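PDB 6NWZ: carbohydrate deacetylase Agd3 from Neosartorya fumigata, which is a zinc-containing carbohydrate esterase that removes acetyl groups from the N-acetylated sugars of galactosaminogalactan and is required for biofilm formation by this fungus. Local coordinates for residues D100-N103 with Q104-A107; G135-N138 with T139-Q143; V164-G168 with L169-P173; V403-E406 with I407-Q411; Q445-D449 with N450-N454. One frame throughout, in Å; residues are numbered along the deposited sequence.

Contact 1: D100-N103 with Q104-A107; sequences DQWN and QLYA
Trp102 and Tyr106, one helical turn apart, cross obliquely on one side of helix 99-112. Their rings are neither stacked nor perpendicular: the planes make an angle of 43°, and the centroid of the tryptophan six-membered ring lies 5.9 Å from that of the tyrosine. The touching is done at the far end of the phenol, with Tyr106 OH 3.4 Å from Trp102 CE3 and Tyr106 CZ 3.8 Å from that same carbon. Both side chains leave the helix with CG beside the backbone N (chi1 -82° for Trp102, -60° for Tyr106), which sends the phenol back along the helix towards the indole. The tyrosine ring consequently passes over the carbonyl of Trp102, whose O lies above one face and 3.2 Å from Tyr106 CG. That oxygen also accepts the helical bond from Tyr106 N. Leu105 CD1 adds an apolar contact to Trp102 CE3 at 4.3 Å.

On the more polar side, Gln104 reaches back to Asp100. Its extended side chain brings NE2 within 2.8 Å of Asp100 OD1 in a hydrogen bond that meets the oxygen nearly head-on, although the carboxylate and amide planes are turned well away from each other. Elsewhere, Trp102 NE1 is held by Ser95 and Tyr106 makes a cation-pi contact with Arg209. The chemistry therefore divides by helix side: aromatic and apolar groups, with Trp102 and Leu105 touching Met116 of strand 115-119, seat the helix, while the amide-carboxylate bond spans a turn at the more exposed flank and probably adds modestly to its stability.

Contact 2: G135-N138 with T139-Q143; sequences GCCN and TGVEQ
Cys137 and Val141 face each other across a tight turn, and their side chains meet close to the backbone. Cys137 CB lies 3.6 Å from Val141 CB, and the branch Val141 CG1 comes equally near to it. CG1 stands anti to its own backbone N (chi1 -174°), turned towards the cysteine, while the other branch, CG2, reaches over Asn138 and comes 4.1 Å from Asn138 CB. Beyond CB, the sulfur of Cys137 points to the next residue on the same side of the returning chain, with SG 3.6 Å from Gln143 CB.

What brings the two arms together is the backbone between them. Val141 N donates to Asn138 O over 3.2 Å, and Gly140 takes the positive phi (74°) at the third position of the turn. Further out, Gln143 is fixed by its amide, whose OE1 pairs with His171 NE2 and whose NE2 pairs with Ala189 O. Glu142, turned to the other side, holds Ser165 OG and Thr166 N with its carboxylate, and Asn191 packs on Cys137 and Gln143. The returning arm is thus tied to the neighbouring chain before it enters strand 144-147. Asn138 to Val141 form a type II beta turn, with glycine where that turn commonly has it, closing a loop within the carbohydrate-binding module of family CBM87.

Contact 3: V164-G168 with L169-P173; sequences VSTEG and LWHYP
The chain turns back at Thr166 to Leu169 in a type II beta turn, closed by Leu169 N donating to Thr166 O at 2.8 Å. Gly168 sits at its third position with a phi of 93°, a conformation in which a CB would run into the preceding carbonyl oxygen. Just upstream, Ser165 OG accepts from Glu167 N over 3.2 Å, an ST turn that overlaps the start of the beta turn. After Leu169 the backbone is extended again and runs on towards strand 174-176.

The two turns follow the short, weakly bonded strand 164-165, which pairs antiparallel with strand 144-147, in the CBM87 module of the protein. Here the beta turn joins that strand to the segment that carries Trp170 and His171, while Leu169 packs on Trp222 and on Thr225 and Ser226 of helix 224-237.

Across the turn, the side chains of Thr166 and His171 meet at about a right angle. Thr166 OG1 lies 3.3 Å from His171 CE1, approaching the ring obliquely, and Thr166 CB is 3.6 Å from the same carbon. With chi1 of 51°, the imidazole CG lies between backbone N and carbonyl carbon, folding the ring back over its own chain. His171 ND1 there donates to Leu169 O at 2.9 Å, and that oxygen lies in the ring plane, which limits rotation of the imidazole. The other ring nitrogen is also bonded, to the Gln143 side chain, while Thr166 OG1 bonds to the backbone O of Gln143.

Contact 4: V403-E406 with I407-Q411; sequences VFKE and ISFNQ
Lys405 and Phe409 lie side by side on helix 400-417, one turn apart and pointing the same way. Followed outward, the lysine first rests its CB against the ring, 3.8 Å from Phe409 CD1. Its CG then passes at 3.9 Å from Phe409 CE1, and CD stays near the same carbon at 4.0 Å. To this point the aliphatic chain runs along the phenyl ring. It then bends at chi3 and chi4 (-78° and -66°), which turns the ammonium away from the phenylalanine and back along the helix, where NZ bonds to the carbonyl of Ala401, while Phe409 itself reaches Trp351 edge-to-face. Methylenes thus serve as the apolar surface and the charge is met by a backbone oxygen.

The neighbouring turn has a different polar feature. Phe404 O receives the helical bond from Ser408 N at 3.0 Å. Ser408 OG also points to this oxygen, though the modelled separation is so short that its exact length is doubtful. A chi1 of 44° swings the hydroxyl back over the preceding turn, where it also lies 3.7 Å from Phe404 CD1. On the inner side, Ile407 CG1 packs 3.4 Å from Val403 O, and both residues touch Trp447 of helix 441-449. Helix 400-417 is the crossover of a beta-alpha-beta unit between strands 384-387 and 424-426, in the deacetylase domain, with Glu406, bonded to Thr391, and Asn410, bonded to Ser387, facing the chain that bears the zinc ligands His388 and His392.

Contact 5: Q445-D449 with N450-N454; sequences QAWWD and NGIRN
At the C-terminal end of helix 441-449 the regular bonding gives way to a turn, in which Ile452 N reaches back weakly to Trp447 O at 3.3 Å and the chain departs towards strand 454-456. Arg453 folds back over Trp448. Its guanidinium lies flat on the indole, centres 3.7 Å apart and planes 16° from parallel, with CZ above the five-membered ring in a cation-pi contact. Further down the side chain, CD sits over the six-membered ring, 3.5 Å from its centroid, as a CH-pi contact. A bend at chi2 (-76°) lays the arginine across the indole face. The stack is fixed at its edge: NH1 donates to Trp448 O at 2.9 Å, in the guanidinium plane and on a lone pair of the carbonyl. The same NH1 also donates to Ile452 O, from above that carbonyl plane.

Between these two residues in sequence, Asn450 bonds through ND2 to Ala446 O over 2.9 Å, the acceptor lying in the amide plane, while its backbone N reaches that oxygen only weakly. Asn450 OD1 bonds to Gln411 of helix 400-417. On the buried side, Trp447 CB meets Ile452 CB at 3.8 Å, with the indole NE1 engaged by Gln395. Two side chains thus bond to carbonyls at the helix end. Such a cation-pi stack across the exit of a helix belongs here to a helix-to-strand connection in the alpha/beta deacetylase domain.

The five contacts form two neighbouring pairs and one outlier. Contacts 2 and 3 lie about 7 Å apart between centres, where the two loops touch through several side chains. Contact 1, in the same CBM87 module, is about 30 Å from contact 3 between centres; the Tyr106 side chain is about 10 Å from that of the zinc ligand Glu210. Contacts 4 and 5, about 10 Å apart between centres, pack helix 400-417 against helix 441-449 in the deacetylase domain. Both lie near the zinc site of Asp256, His388 and His392: the side chain of Asn410 is about 5 Å, and that of Trp447 about 9 Å, from that of His388.

Contact 1: D100-N103 with Q104-A107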
# COMPACT_ATOMS: atom_id res chain seq x y z
N ASP A 100 9.61 -39.70 1.40
CA ASP A 100 8.27 -40.10 1.81
C ASP A 100 7.42 -38.89 2.17
O ASP A 100 6.20 -38.91 1.94
CB ASP A 100 8.35 -41.09 2.97
CG ASP A 100 6.99 -41.53 3.46
OD1 ASP A 100 6.41 -40.83 4.33
OD2 ASP A 100 6.48 -42.55 2.97
N GLN A 101 8.03 -37.84 2.73
CA GLN A 101 7.27 -36.64 3.05
C GLN A 101 6.79 -35.93 1.78
O GLN A 101 5.65 -35.46 1.72
CB GLN A 101 8.11 -35.70 3.91
CG GLN A 101 8.48 -36.28 5.26
CD GLN A 101 9.13 -35.27 6.18
OE1 GLN A 101 10.19 -34.71 5.87
NE2 GLN A 101 8.49 -35.01 7.31
N TRP A 102 7.65 -35.86 0.76
CA TRP A 102 7.22 -35.25 -0.50
C TRP A 102 6.11 -36.06 -1.16
O TRP A 102 5.25 -35.48 -1.83
CB TRP A 102 8.41 -35.11 -1.45
CG TRP A 102 9.25 -33.90 -1.18
CD1 TRP A 102 10.43 -33.86 -0.51
CD2 TRP A 102 8.96 -32.56 -1.58
NE1 TRP A 102 10.90 -32.56 -0.46
CE2 TRP A 102 10.01 -31.75 -1.11
CE3 TRP A 102 7.91 -31.96 -2.28
CZ2 TRP A 102 10.05 -30.37 -1.33
CZ3 TRP A 102 7.95 -30.59 -2.50
CH2 TRP A 102 9.01 -29.81 -2.02
N ASN A 103 6.11 -37.38 -0.97
CA ASN A 103 5.05 -38.20 -1.54
C ASN A 103 3.74 -38.02 -0.79
O ASN A 103 2.66 -38.08 -1.41
CB ASN A 103 5.47 -39.68 -1.55
CG ASN A 103 6.53 -39.98 -2.59
OD1 ASN A 103 6.61 -39.31 -3.62
ND2 ASN A 103 7.34 -40.99 -2.33
N GLN A 104 3.79 -37.79 0.52
CA GLN A 104 2.57 -37.44 1.25
C GLN A 104 1.96 -36.16 0.70
O GLN A 104 0.74 -36.05 0.55
CB GLN A 104 2.87 -37.29 2.74
CG GLN A 104 3.42 -38.53 3.41
CD GLN A 104 3.74 -38.29 4.87
OE1 GLN A 104 2.91 -37.80 5.63
NE2 GLN A 104 4.97 -38.63 5.28
N LEU A 105 2.81 -35.16 0.40
CA LEU A 105 2.30 -33.92 -0.16
C LEU A 105 1.70 -34.14 -1.54
O LEU A 105 0.63 -33.60 -1.85
CB LEU A 105 3.42 -32.87 -0.21
CG LEU A 105 4.01 -32.46 1.14
CD1 LEU A 105 5.15 -31.48 0.94
CD2 LEU A 105 2.94 -31.85 2.03
N TYR A 106 2.36 -34.94 -2.38
CA TYR A 106 1.81 -35.24 -3.70
C TYR A 106 0.52 -36.04 -3.59
O TYR A 106 -0.43 -35.82 -4.36
CB TYR A 106 2.83 -36.00 -4.55
CG TYR A 106 4.13 -35.26 -4.79
CD1 TYR A 106 4.19 -33.88 -4.73
CD2 TYR A 106 5.29 -35.96 -5.08
CE1 TYR A 106 5.38 -33.21 -4.95
CE2 TYR A 106 6.49 -35.30 -5.30
CZ TYR A 106 6.53 -33.92 -5.24
OH TYR A 106 7.71 -33.27 -5.46
N ALA A 107 0.46 -36.97 -2.64
CA ALA A 107 -0.75 -37.76 -2.44
C ALA A 107 -1.91 -36.87 -1.98
O ALA A 107 -3.05 -37.06 -2.41
CB ALA A 107 -0.50 -38.88 -1.43

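Contact 2: G135-N138 with T139-Q143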
# COMPACT_ATOMS: atom_id res chain seq x y z
N GLY A 135 23.96 -19.75 -14.61
CA GLY A 135 23.26 -18.81 -13.76
C GLY A 135 22.52 -17.77 -14.58
O GLY A 135 22.28 -17.93 -15.77
N CYS A 136 22.18 -16.68 -13.91
CA CYS A 136 21.27 -15.71 -14.52
C CYS A 136 22.02 -14.50 -15.07
O CYS A 136 22.36 -14.46 -16.26
CB CYS A 136 20.23 -15.26 -13.50
SG CYS A 136 20.75 -13.96 -12.36
N CYS A 137 22.26 -13.52 -14.20
CA CYS A 137 22.90 -12.26 -14.55
C CYS A 137 23.61 -11.73 -13.32
O CYS A 137 23.05 -11.77 -12.21
CB CYS A 137 21.87 -11.24 -15.06
SG CYS A 137 20.96 -11.77 -16.52
N ASN A 138 24.82 -11.24 -13.51
CA ASN A 138 25.61 -10.70 -12.41
C ASN A 138 25.03 -9.36 -11.96
O ASN A 138 23.92 -8.97 -12.34
CB ASN A 138 27.07 -10.58 -12.82
CG ASN A 138 27.68 -11.90 -13.22
OD1 ASN A 138 27.33 -12.95 -12.67
ND2 ASN A 138 28.59 -11.87 -14.18
N THR A 139 25.78 -8.65 -11.13
CA THR A 139 25.34 -7.35 -10.64
C THR A 139 25.25 -6.36 -11.79
O THR A 139 26.16 -6.26 -12.62
CB THR A 139 26.31 -6.83 -9.57
OG1 THR A 139 26.53 -7.84 -8.58
CG2 THR A 139 25.74 -5.59 -8.89
N GLY A 140 24.14 -5.63 -11.85
CA GLY A 140 23.93 -4.64 -12.89
C GLY A 140 23.61 -5.19 -14.26
O GLY A 140 23.48 -4.41 -15.20
N VAL A 141 23.47 -6.51 -14.40
CA VAL A 141 23.12 -7.14 -15.66
C VAL A 141 21.62 -7.40 -15.65
O VAL A 141 21.11 -8.17 -14.82
CB VAL A 141 23.91 -8.44 -15.90
CG1 VAL A 141 23.63 -8.99 -17.29
CG2 VAL A 141 25.41 -8.19 -15.71
N GLU A 142 20.90 -6.76 -16.57
CA GLU A 142 19.45 -6.85 -16.64
C GLU A 142 19.02 -8.00 -17.55
O GLU A 142 19.67 -8.29 -18.55
CB GLU A 142 18.88 -5.53 -17.15
CG GLU A 142 17.38 -5.54 -17.42
CD GLU A 142 16.57 -5.58 -16.14
OE1 GLU A 142 16.50 -4.53 -15.47
OE2 GLU A 142 16.02 -6.65 -15.81
N GLN A 143 17.93 -8.66 -17.17
CA GLN A 143 17.24 -9.59 -18.05
C GLN A 143 15.75 -9.39 -17.84
O GLN A 143 15.24 -9.60 -16.73
CB GLN A 143 17.63 -11.05 -17.77
CG GLN A 143 17.02 -12.03 -18.77
CD GLN A 143 17.69 -13.39 -18.74
OE1 GLN A 143 17.99 -13.92 -17.68
NE2 GLN A 143 17.93 -13.96 -19.92

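Contact 3: V164-G168 with L169-P173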
# COMPACT_ATOMS: atom_id res chain seq x y z
N VAL A 164 9.14 -6.83 -16.85
CA VAL A 164 9.62 -6.38 -15.55
C VAL A 164 11.09 -6.77 -15.41
O VAL A 164 11.63 -7.53 -16.21
CB VAL A 164 8.79 -6.95 -14.38
CG1 VAL A 164 7.35 -6.44 -14.44
CG2 VAL A 164 8.84 -8.47 -14.39
N SER A 165 11.72 -6.24 -14.37
CA SER A 165 13.16 -6.41 -14.19
C SER A 165 13.47 -7.58 -13.27
O SER A 165 12.79 -7.79 -12.26
CB SER A 165 13.77 -5.13 -13.61
OG SER A 165 15.14 -5.33 -13.29
N THR A 166 14.51 -8.34 -13.62
CA THR A 166 15.01 -9.41 -12.77
C THR A 166 16.32 -9.05 -12.09
O THR A 166 16.90 -9.90 -11.40
CB THR A 166 15.22 -10.70 -13.59
OG1 THR A 166 16.18 -10.46 -14.63
CG2 THR A 166 13.90 -11.15 -14.20
N GLU A 167 16.81 -7.83 -12.29
CA GLU A 167 18.11 -7.44 -11.75
C GLU A 167 18.11 -7.61 -10.23
O GLU A 167 17.24 -7.10 -9.53
CB GLU A 167 18.42 -6.00 -12.14
CG GLU A 167 19.81 -5.52 -11.75
CD GLU A 167 20.18 -4.21 -12.43
OE1 GLU A 167 19.69 -3.97 -13.56
OE2 GLU A 167 20.95 -3.42 -11.85
N GLY A 168 19.10 -8.35 -9.74
CA GLY A 168 19.20 -8.65 -8.33
C GLY A 168 18.55 -9.95 -7.91
O GLY A 168 18.82 -10.43 -6.80
N LEU A 169 17.70 -10.53 -8.75
CA LEU A 169 17.06 -11.81 -8.46
C LEU A 169 17.77 -12.89 -9.26
O LEU A 169 17.75 -12.87 -10.50
CB LEU A 169 15.58 -11.77 -8.81
CG LEU A 169 14.72 -10.71 -8.13
CD1 LEU A 169 13.28 -10.74 -8.66
CD2 LEU A 169 14.74 -10.91 -6.62
N TRP A 170 18.41 -13.83 -8.56
CA TRP A 170 19.07 -14.93 -9.25
C TRP A 170 18.03 -15.85 -9.86
O TRP A 170 17.08 -16.26 -9.19
CB TRP A 170 19.97 -15.69 -8.27
CG TRP A 170 20.97 -16.57 -8.94
CD1 TRP A 170 20.94 -17.94 -9.03
CD2 TRP A 170 22.16 -16.16 -9.62
NE1 TRP A 170 22.04 -18.39 -9.73
CE2 TRP A 170 22.80 -17.32 -10.10
CE3 TRP A 170 22.75 -14.91 -9.87
CZ2 TRP A 170 24.00 -17.27 -10.81
CZ3 TRP A 170 23.93 -14.87 -10.58
CH2 TRP A 170 24.55 -16.04 -11.04
N HIS A 171 18.19 -16.17 -11.15
CA HIS A 171 17.26 -17.05 -11.85
C HIS A 171 18.03 -18.03 -12.73
O HIS A 171 19.26 -17.97 -12.83
CB HIS A 171 16.25 -16.25 -12.67
CG HIS A 171 16.86 -15.22 -13.56
ND1 HIS A 171 17.23 -13.97 -13.12
CD2 HIS A 171 17.18 -15.26 -14.88
CE1 HIS A 171 17.74 -13.28 -14.12
NE2 HIS A 171 17.73 -14.04 -15.20
N TYR A 172 17.31 -18.95 -13.35
CA TYR A 172 17.91 -19.99 -14.19
C TYR A 172 17.08 -20.13 -15.46
O TYR A 172 15.99 -20.71 -15.43
CB TYR A 172 17.99 -21.32 -13.46
CG TYR A 172 18.56 -21.25 -12.06
CD1 TYR A 172 17.73 -21.02 -10.97
CD2 TYR A 172 19.92 -21.44 -11.82
CE1 TYR A 172 18.24 -20.96 -9.69
CE2 TYR A 172 20.43 -21.38 -10.54
CZ TYR A 172 19.58 -21.14 -9.47
OH TYR A 172 20.07 -21.08 -8.19
N PRO A 173 17.57 -19.60 -16.58
CA PRO A 173 16.87 -19.82 -17.86
C PRO A 173 16.69 -21.31 -18.13
O PRO A 173 17.62 -22.10 -17.99
CB PRO A 173 17.80 -19.16 -18.88
CG PRO A 173 18.51 -18.10 -18.09
CD PRO A 173 18.71 -18.69 -16.72

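Contact 4: V403-E406 with I407-Q411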
# COMPACT_ATOMS: atom_id res chain seq x y z
N VAL A 403 -1.44 23.22 21.91
CA VAL A 403 -1.96 22.25 20.96
C VAL A 403 -3.48 22.28 20.92
O VAL A 403 -4.09 22.08 19.86
CB VAL A 403 -1.43 20.84 21.29
CG1 VAL A 403 -1.89 19.85 20.23
CG2 VAL A 403 0.09 20.87 21.37
N PHE A 404 -4.13 22.55 22.07
CA PHE A 404 -5.58 22.64 22.09
C PHE A 404 -6.07 23.73 21.15
O PHE A 404 -7.07 23.55 20.43
CB PHE A 404 -6.08 22.91 23.51
CG PHE A 404 -7.58 22.80 23.66
CD1 PHE A 404 -8.41 23.85 23.31
CD2 PHE A 404 -8.15 21.64 24.16
CE1 PHE A 404 -9.78 23.75 23.44
CE2 PHE A 404 -9.52 21.54 24.31
CZ PHE A 404 -10.33 22.59 23.94
N LYS A 405 -5.40 24.88 21.14
CA LYS A 405 -5.75 25.94 20.21
C LYS A 405 -5.31 25.61 18.78
O LYS A 405 -5.98 26.02 17.83
CB LYS A 405 -5.14 27.26 20.67
CG LYS A 405 -5.71 27.75 22.00
CD LYS A 405 -5.30 29.18 22.32
CE LYS A 405 -3.88 29.26 22.83
NZ LYS A 405 -3.70 28.60 24.16
N GLU A 406 -4.22 24.86 18.62
CA GLU A 406 -3.80 24.44 17.28
C GLU A 406 -4.90 23.65 16.58
O GLU A 406 -5.09 23.79 15.36
CB GLU A 406 -2.52 23.61 17.37
CG GLU A 406 -1.27 24.42 17.65
CD GLU A 406 -0.86 25.30 16.49
OE1 GLU A 406 -0.52 26.47 16.73
OE2 GLU A 406 -0.90 24.81 15.34
N ILE A 407 -5.63 22.83 17.32
CA ILE A 407 -6.70 22.01 16.75
C ILE A 407 -8.01 22.80 16.66
O ILE A 407 -8.62 22.87 15.59
CB ILE A 407 -6.88 20.73 17.58
CG1 ILE A 407 -5.57 19.94 17.65
CG2 ILE A 407 -8.00 19.87 17.00
CD1 ILE A 407 -5.06 19.51 16.29
N SER A 408 -8.44 23.40 17.77
CA SER A 408 -9.76 24.02 17.81
C SER A 408 -9.85 25.21 16.87
O SER A 408 -10.89 25.41 16.21
CB SER A 408 -10.09 24.43 19.24
OG SER A 408 -8.97 25.05 19.85
N PHE A 409 -8.80 26.03 16.79
CA PHE A 409 -8.85 27.18 15.89
C PHE A 409 -8.99 26.74 14.44
O PHE A 409 -9.79 27.31 13.69
CB PHE A 409 -7.59 28.04 16.06
CG PHE A 409 -7.68 29.06 17.16
CD1 PHE A 409 -7.94 28.67 18.46
CD2 PHE A 409 -7.48 30.40 16.88
CE1 PHE A 409 -8.01 29.61 19.47
CE2 PHE A 409 -7.56 31.35 17.89
CZ PHE A 409 -7.82 30.95 19.19
N ASN A 410 -8.23 25.73 14.03
CA ASN A 410 -8.33 25.25 12.67
C ASN A 410 -9.68 24.60 12.40
O ASN A 410 -10.17 24.63 11.27
CB ASN A 410 -7.19 24.27 12.37
CG ASN A 410 -6.70 24.36 10.94
OD1 ASN A 410 -6.56 25.45 10.39
ND2 ASN A 410 -6.45 23.21 10.33
N GLN A 411 -10.30 24.02 13.43
CA GLN A 411 -11.65 23.47 13.27
C GLN A 411 -12.66 24.59 13.04
O GLN A 411 -13.52 24.49 12.16
CB GLN A 411 -12.04 22.65 14.50
CG GLN A 411 -11.28 21.34 14.65
CD GLN A 411 -11.49 20.69 16.01
OE1 GLN A 411 -11.38 19.47 16.15
NE2 GLN A 411 -11.79 21.50 17.02

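Contact 5: Q445-D449 with N450-N454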
# COMPACT_ATOMS: atom_id res chain seq x y z
N GLN A 445 -3.55 14.34 23.99
CA GLN A 445 -4.78 14.58 24.74
C GLN A 445 -5.51 15.81 24.20
O GLN A 445 -6.74 15.82 24.15
CB GLN A 445 -4.46 14.75 26.23
CG GLN A 445 -5.69 14.86 27.12
CD GLN A 445 -6.43 13.54 27.27
OE1 GLN A 445 -5.86 12.55 27.73
NE2 GLN A 445 -7.70 13.53 26.89
N ALA A 446 -4.76 16.84 23.81
CA ALA A 446 -5.39 18.01 23.20
C ALA A 446 -6.10 17.63 21.90
O ALA A 446 -7.19 18.13 21.62
CB ALA A 446 -4.35 19.10 22.95
N TRP A 447 -5.49 16.75 21.10
CA TRP A 447 -6.18 16.21 19.93
C TRP A 447 -7.46 15.50 20.36
O TRP A 447 -8.53 15.74 19.81
CB TRP A 447 -5.29 15.24 19.16
CG TRP A 447 -3.96 15.74 18.70
CD1 TRP A 447 -3.42 16.97 18.92
CD2 TRP A 447 -2.99 15.01 17.93
NE1 TRP A 447 -2.18 17.06 18.35
CE2 TRP A 447 -1.89 15.87 17.73
CE3 TRP A 447 -2.96 13.72 17.39
CZ2 TRP A 447 -0.77 15.47 17.01
CZ3 TRP A 447 -1.84 13.33 16.68
CH2 TRP A 447 -0.76 14.20 16.50
N TRP A 448 -7.34 14.60 21.34
CA TRP A 448 -8.47 13.77 21.73
C TRP A 448 -9.59 14.59 22.36
O TRP A 448 -10.76 14.24 22.22
CB TRP A 448 -8.01 12.68 22.70
CG TRP A 448 -9.06 11.66 22.99
CD1 TRP A 448 -10.12 11.79 23.84
CD2 TRP A 448 -9.15 10.34 22.44
NE1 TRP A 448 -10.87 10.64 23.84
CE2 TRP A 448 -10.29 9.73 22.99
CE3 TRP A 448 -8.37 9.62 21.53
CZ2 TRP A 448 -10.67 8.43 22.67
CZ3 TRP A 448 -8.75 8.33 21.21
CH2 TRP A 448 -9.89 7.75 21.78
N ASP A 449 -9.25 15.67 23.06
CA ASP A 449 -10.28 16.50 23.67
C ASP A 449 -11.10 17.23 22.62
O ASP A 449 -12.24 17.63 22.89
CB ASP A 449 -9.65 17.47 24.66
CG ASP A 449 -9.09 16.76 25.89
OD1 ASP A 449 -9.29 15.53 26.02
OD2 ASP A 449 -8.46 17.44 26.73
N ASN A 450 -10.56 17.42 21.42
CA ASN A 450 -11.36 17.74 20.25
C ASN A 450 -11.68 16.44 19.51
O ASN A 450 -11.29 15.35 19.94
CB ASN A 450 -10.63 18.76 19.38
CG ASN A 450 -10.30 20.04 20.13
OD1 ASN A 450 -11.10 20.98 20.18
ND2 ASN A 450 -9.11 20.08 20.74
N GLY A 451 -12.39 16.54 18.40
CA GLY A 451 -12.87 15.32 17.76
C GLY A 451 -11.86 14.37 17.15
O GLY A 451 -12.24 13.48 16.39
N ILE A 452 -10.57 14.50 17.50
CA ILE A 452 -9.50 13.80 16.80
C ILE A 452 -9.25 12.45 17.46
O ILE A 452 -9.05 12.37 18.68
CB ILE A 452 -8.21 14.65 16.78
CG1 ILE A 452 -8.48 16.01 16.14
CG2 ILE A 452 -7.11 13.93 16.01
CD1 ILE A 452 -9.27 15.92 14.86
N ARG A 453 -9.26 11.40 16.65
CA ARG A 453 -9.03 10.03 17.10
C ARG A 453 -7.91 9.33 16.35
O ARG A 453 -7.36 8.35 16.86
CB ARG A 453 -10.32 9.20 16.95
CG ARG A 453 -11.51 9.76 17.69
CD ARG A 453 -11.40 9.51 19.18
NE ARG A 453 -12.52 10.08 19.92
CZ ARG A 453 -12.47 11.24 20.56
NH1 ARG A 453 -11.35 11.95 20.55
NH2 ARG A 453 -13.53 11.69 21.21
N ASN A 454 -7.56 9.79 15.15
CA ASN A 454 -6.53 9.16 14.34
C ASN A 454 -5.70 10.24 13.66
O ASN A 454 -6.07 11.41 13.63
CB ASN A 454 -7.15 8.24 13.29
CG ASN A 454 -8.04 9.01 12.33
OD1 ASN A 454 -7.55 9.65 11.40
ND2 ASN A 454 -9.34 8.97 12.56